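Local coordinates for enzyme subtilase SubTY from Bacillus sp. TY145 (Bacillus sp., PDB 5FFN), which probably hydrolyses peptide bonds in proteins as a serine endopeptidase of the subtilisin-like subtilase family, at residues Gly10-Gln18 with Ser303-Lys311. Numbering follows the deposited sequence.
Sequences GIKSIYNDQ and SGFGYPRVK
Arg309 meets the C-terminal end of helix 9-15 where the last turn closes in a Schellman motif, with Asn16 at positive phi, and so the C-terminus of this subtilase is tied to its first helix. Hydrogen bonds to the carbonyls of the last helical turn make the first group. Bent at chi3 (84°), the arginine chain brings its guanidinium side-on to Ser13 O, 3.0 Å from Arg309 NE and 2.8 Å from Arg309 NH2. The oxygen lies in the guanidinium plane and also accepts from Asn16 N, so three N-H groups converge on it. One residue on, Val310 N donates to Ile14 O (2.8 Å).

Stacking adds a second layer. The Asn16 amide lies over one guanidinium face, the two planes 11° apart, while Tyr307 CE2 meets the opposite face toward its rim and Arg309 CG lies over the centre of the Tyr307 ring; a leucine in place of Arg309 would probably leave Ser13 O without two of its donors and the Asn16 amide without its flat partner. Apolar contacts are fewer: Val310 CG2 sits 3.8 Å from the Tyr15 ring centroid in a CH-pi contact, and Ile14 CG1 packs against Tyr307 CE1. Helix 250-267 backs the apolar side, His256 against Ile14 and Leu260 against Val310, and Tyr15 OH bonds to Val94 O.

Side-chain polar bonds complete the join. With OG anti to the backbone N (chi1 177°), Ser13 reaches Tyr307 OH at 2.7 Å, at the edge of the ring, and OG also bonds to Tyr202. At the chain end, Asn16 ND2 donates to Lys311 O over 2.9 Å, approaching from above the carbonyl plane.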
ATOM      1  N   GLY A  10      -7.280  -7.909 -10.192  1.00 15.48           N
ATOM      2  CA  GLY A  10      -6.852  -6.493 -10.126  1.00 14.86           C
ATOM      3  C   GLY A  10      -6.043  -6.049 -11.335  1.00 15.30           C
ATOM      4  O   GLY A  10      -6.101  -4.888 -11.755  1.00 14.69           O
ATOM      5  N   ILE A  11      -5.264  -6.992 -11.865  1.00 14.89           N
ATOM      6  CA  ILE A  11      -4.408  -6.743 -13.002  1.00 15.31           C
ATOM      7  C   ILE A  11      -5.295  -6.626 -14.219  1.00 15.30           C
ATOM      8  O   ILE A  11      -5.143  -5.680 -14.976  1.00 14.66           O
ATOM      9  CB  ILE A  11      -3.329  -7.829 -13.182  1.00 14.41           C
ATOM     10  CG1 ILE A  11      -2.495  -7.988 -11.899  1.00 16.34           C
ATOM     11  CG2 ILE A  11      -2.436  -7.508 -14.373  1.00 15.08           C
ATOM     12  CD1 ILE A  11      -1.650  -6.732 -11.512  1.00 15.74           C
ATOM     13  N   LYS A  12      -6.198  -7.593 -14.423  1.00 16.22           N
ATOM     14  CA  LYS A  12      -7.179  -7.505 -15.521  1.00 16.13           C
ATOM     15  C   LYS A  12      -8.005  -6.224 -15.411  1.00 15.65           C
ATOM     16  O   LYS A  12      -8.256  -5.533 -16.405  1.00 15.84           O
ATOM     17  CB  LYS A  12      -8.136  -8.673 -15.470  1.00 16.99           C
ATOM     18  CG  LYS A  12      -7.521 -10.052 -15.859  1.00 19.83           C
ATOM     19  CD  LYS A  12      -8.629 -11.123 -15.658  1.00 21.20           C
ATOM     20  CE  LYS A  12      -8.320 -12.421 -16.365  1.00 28.13           C
ATOM     21  NZ  LYS A  12      -7.495 -13.412 -15.593  1.00 20.88           N
ATOM     22  N   SER A  13      -8.401  -5.896 -14.188  1.00 13.45           N
ATOM     23  CA  SER A  13      -9.240  -4.727 -13.957  1.00 13.50           C
ATOM     24  C   SER A  13      -8.503  -3.414 -14.304  1.00 12.84           C
ATOM     25  O   SER A  13      -9.035  -2.542 -15.010  1.00 11.53           O
ATOM     26  CB  SER A  13      -9.732  -4.703 -12.506  1.00 12.26           C
ATOM     27  OG  SER A  13     -10.506  -3.524 -12.266  1.00 13.51           O
ATOM     28  N   ILE A  14      -7.293  -3.252 -13.800  1.00 13.07           N
ATOM     29  CA  ILE A  14      -6.581  -1.979 -14.029  1.00 13.27           C
ATOM     30  C   ILE A  14      -6.155  -1.826 -15.490  1.00 13.91           C
ATOM     31  O   ILE A  14      -6.000  -0.710 -15.982  1.00 14.24           O
ATOM     32  CB  ILE A  14      -5.411  -1.791 -13.021  1.00 13.18           C
ATOM     33  CG1 ILE A  14      -5.066  -0.302 -12.852  1.00 13.22           C
ATOM     34  CG2 ILE A  14      -4.226  -2.610 -13.358  1.00 14.20           C
ATOM     35  CD1 ILE A  14      -4.051  -0.024 -11.768  1.00 16.06           C
ATOM     36  N   TYR A  15      -5.953  -2.960 -16.161  1.00 15.16           N
ATOM     37  CA  TYR A  15      -5.690  -2.977 -17.603  1.00 16.42           C
ATOM     38  C   TYR A  15      -6.962  -2.734 -18.408  1.00 16.23           C
ATOM     39  O   TYR A  15      -6.900  -2.365 -19.593  1.00 18.15           O
ATOM     40  CB  TYR A  15      -4.966  -4.279 -18.024  1.00 15.50           C
ATOM     41  CG  TYR A  15      -3.451  -4.125 -17.993  1.00 16.95           C
ATOM     42  CD1 TYR A  15      -2.737  -4.133 -16.770  1.00 15.15           C
ATOM     43  CD2 TYR A  15      -2.724  -3.946 -19.160  1.00 16.63           C
ATOM     44  CE1 TYR A  15      -1.365  -3.961 -16.743  1.00 15.88           C
ATOM     45  CE2 TYR A  15      -1.359  -3.788 -19.141  1.00 17.82           C
ATOM     46  CZ  TYR A  15      -0.669  -3.775 -17.932  1.00 16.87           C
ATOM     47  OH  TYR A  15       0.690  -3.588 -17.975  1.00 15.12           O
ATOM     48  N   ASN A  16      -8.106  -2.921 -17.758  1.00 17.11           N
ATOM     49  CA  ASN A  16      -9.431  -2.760 -18.376  1.00 17.54           C
ATOM     50  C   ASN A  16      -9.529  -3.741 -19.564  1.00 18.61           C
ATOM     51  O   ASN A  16      -9.946  -3.390 -20.666  1.00 18.32           O
ATOM     52  CB  ASN A  16      -9.676  -1.295 -18.777  1.00 16.89           C
ATOM     53  CG  ASN A  16     -11.153  -0.919 -18.807  1.00 18.31           C
ATOM     54  OD1 ASN A  16     -12.037  -1.773 -18.852  1.00 20.32           O
ATOM     55  ND2 ASN A  16     -11.423   0.383 -18.791  1.00 16.37           N
ATOM     56  N   ASP A  17      -9.100  -4.975 -19.309  1.00 18.82           N
ATOM     57  CA  ASP A  17      -9.081  -6.017 -20.339  1.00 19.55           C
ATOM     58  C   ASP A  17      -9.131  -7.401 -19.713  1.00 19.62           C
ATOM     59  O   ASP A  17      -8.137  -7.886 -19.220  1.00 20.92           O
ATOM     60  CB  ASP A  17      -7.848  -5.867 -21.193  1.00 19.41           C
ATOM     61  CG  ASP A  17      -7.887  -6.756 -22.449  1.00 20.52           C
ATOM     62  OD1 ASP A  17      -8.743  -7.642 -22.542  1.00 25.11           O
ATOM     63  OD2 ASP A  17      -7.038  -6.542 -23.315  1.00 21.39           O
ATOM     64  N   GLN A  18     -10.300  -8.016 -19.742  1.00 20.63           N
ATOM     65  CA  GLN A  18     -10.519  -9.287 -19.066  1.00 21.87           C
ATOM     66  C   GLN A  18      -9.856 -10.434 -19.808  1.00 22.29           C
ATOM     67  O   GLN A  18      -9.689 -11.527 -19.268  1.00 23.41           O
ATOM     68  CB  GLN A  18     -12.008  -9.527 -18.877  1.00 22.34           C
ATOM     69  CG  GLN A  18     -12.658  -8.559 -17.919  1.00 24.52           C
ATOM     70  CD  GLN A  18     -11.940  -8.538 -16.581  1.00 28.13           C
ATOM     71  OE1 GLN A  18     -11.439  -7.497 -16.146  1.00 29.34           O
ATOM     72  NE2 GLN A  18     -11.845  -9.701 -15.950  1.00 27.14           N
ATOM     73  N   SER A 303     -13.389   7.128  -2.170  1.00 10.35           N
ATOM     74  CA  SER A 303     -12.637   6.693  -3.327  1.00  9.90           C
ATOM     75  C   SER A 303     -11.726   7.791  -3.928  1.00  9.82           C
ATOM     76  O   SER A 303     -11.037   7.527  -4.889  1.00 10.09           O
ATOM     77  CB  SER A 303     -13.594   6.198  -4.399  1.00 10.14           C
ATOM     78  OG  SER A 303     -14.389   7.264  -4.935  1.00 11.74           O
ATOM     79  N   GLY A 304     -11.774   8.998  -3.379  1.00  9.33           N
ATOM     80  CA  GLY A 304     -11.009  10.102  -3.919  1.00 10.40           C
ATOM     81  C   GLY A 304     -11.485  10.464  -5.317  1.00 10.10           C
ATOM     82  O   GLY A 304     -12.675  10.559  -5.582  1.00 10.19           O
ATOM     83  N   PHE A 305     -10.520  10.712  -6.204  1.00 11.21           N
ATOM     84  CA  PHE A 305     -10.783  11.209  -7.519  1.00 10.80           C
ATOM     85  C   PHE A 305     -11.342  10.138  -8.435  1.00 10.93           C
ATOM     86  O   PHE A 305     -11.935  10.463  -9.463  1.00 11.21           O
ATOM     87  CB  PHE A 305      -9.518  11.760  -8.199  1.00 11.16           C
ATOM     88  CG  PHE A 305      -8.946  13.045  -7.605  1.00 11.74           C
ATOM     89  CD1 PHE A 305      -9.286  13.506  -6.333  1.00 11.22           C
ATOM     90  CD2 PHE A 305      -7.963  13.747  -8.319  1.00 11.34           C
ATOM     91  CE1 PHE A 305      -8.701  14.677  -5.783  1.00 12.58           C
ATOM     92  CE2 PHE A 305      -7.399  14.906  -7.785  1.00 12.41           C
ATOM     93  CZ  PHE A 305      -7.743  15.368  -6.536  1.00 11.85           C
ATOM     94  N   GLY A 306     -11.178   8.874  -8.059  1.00 10.25           N
ATOM     95  CA  GLY A 306     -11.673   7.789  -8.873  1.00 10.17           C
ATOM     96  C   GLY A 306     -10.643   6.694  -8.976  1.00 10.63           C
ATOM     97  O   GLY A 306      -9.747   6.536  -8.121  1.00  9.78           O
ATOM     98  N   TYR A 307     -10.776   5.937 -10.044  1.00 10.44           N
ATOM     99  CA  TYR A 307      -9.979   4.743 -10.308  1.00 11.00           C
ATOM    100  C   TYR A 307      -9.110   4.886 -11.559  1.00 12.05           C
ATOM    101  O   TYR A 307      -9.601   4.689 -12.677  1.00 13.29           O
ATOM    102  CB  TYR A 307     -10.955   3.565 -10.439  1.00 10.93           C
ATOM    103  CG  TYR A 307     -10.363   2.208 -10.760  1.00 10.33           C
ATOM    104  CD1 TYR A 307      -8.988   1.936 -10.617  1.00  8.61           C
ATOM    105  CD2 TYR A 307     -11.205   1.147 -11.184  1.00 11.19           C
ATOM    106  CE1 TYR A 307      -8.444   0.691 -10.922  1.00 11.50           C
ATOM    107  CE2 TYR A 307     -10.687  -0.119 -11.453  1.00 12.69           C
ATOM    108  CZ  TYR A 307      -9.289  -0.353 -11.300  1.00 13.28           C
ATOM    109  OH  TYR A 307      -8.710  -1.568 -11.595  1.00 11.99           O
ATOM    110  N   PRO A 308      -7.806   5.189 -11.388  1.00 11.15           N
ATOM    111  CA  PRO A 308      -6.934   5.355 -12.574  1.00 11.45           C
ATOM    112  C   PRO A 308      -6.581   3.991 -13.184  1.00 11.50           C
ATOM    113  O   PRO A 308      -6.229   3.021 -12.462  1.00 11.06           O
ATOM    114  CB  PRO A 308      -5.687   6.021 -12.006  1.00 11.28           C
ATOM    115  CG  PRO A 308      -5.605   5.455 -10.566  1.00 10.73           C
ATOM    116  CD  PRO A 308      -7.035   5.276 -10.132  1.00 12.34           C
ATOM    117  N   ARG A 309      -6.690   3.921 -14.491  1.00 12.01           N
ATOM    118  CA  ARG A 309      -6.478   2.679 -15.215  1.00 13.42           C
ATOM    119  C   ARG A 309      -5.570   2.834 -16.419  1.00 13.63           C
ATOM    120  O   ARG A 309      -5.228   3.947 -16.839  1.00 12.76           O
ATOM    121  CB  ARG A 309      -7.855   2.131 -15.610  1.00 12.95           C
ATOM    122  CG  ARG A 309      -8.826   1.972 -14.462  1.00 14.08           C
ATOM    123  CD  ARG A 309     -10.239   1.577 -14.874  1.00 14.31           C
ATOM    124  NE  ARG A 309     -10.401   0.132 -15.063  1.00 14.28           N
ATOM    125  CZ  ARG A 309     -11.582  -0.420 -15.364  1.00 15.89           C
ATOM    126  NH1 ARG A 309     -12.653   0.352 -15.536  1.00 11.96           N
ATOM    127  NH2 ARG A 309     -11.723  -1.733 -15.469  1.00 15.20           N
ATOM    128  N   VAL A 310      -5.208   1.708 -17.029  1.00 13.84           N
ATOM    129  CA  VAL A 310      -4.394   1.726 -18.263  1.00 14.54           C
ATOM    130  C   VAL A 310      -5.155   2.406 -19.393  1.00 15.92           C
ATOM    131  O   VAL A 310      -4.597   3.159 -20.183  1.00 15.15           O
ATOM    132  CB  VAL A 310      -3.965   0.267 -18.653  1.00 14.21           C
ATOM    133  CG1 VAL A 310      -3.259   0.224 -20.012  1.00 16.73           C
ATOM    134  CG2 VAL A 310      -3.043  -0.287 -17.591  1.00 13.95           C
ATOM    135  N   LYS A 311      -6.436   2.077 -19.468  1.00 17.03           N
ATOM    136  CA  LYS A 311      -7.357   2.723 -20.404  1.00 17.72           C
ATOM    137  C   LYS A 311      -8.763   2.704 -19.838  1.00 17.46           C
ATOM    138  O   LYS A 311      -9.023   2.024 -18.839  1.00 16.79           O
ATOM    139  CB  LYS A 311      -7.320   1.977 -21.743  1.00 17.50           C
ATOM    140  CG  LYS A 311      -7.575   0.471 -21.654  1.00 20.07           C
ATOM    141  CD  LYS A 311      -7.711  -0.125 -23.067  1.00 22.35           C
ATOM    142  CE  LYS A 311      -8.349  -1.500 -23.021  1.00 27.17           C
ATOM    143  NZ  LYS A 311      -8.215  -2.202 -24.336  1.00 28.78           N
ATOM    144  OXT LYS A 311      -9.677   3.373 -20.365  1.00 19.28           O
TER
HETATM  145  O   HOH W   1     -10.256  -4.336 -23.474  1.00 35.12           O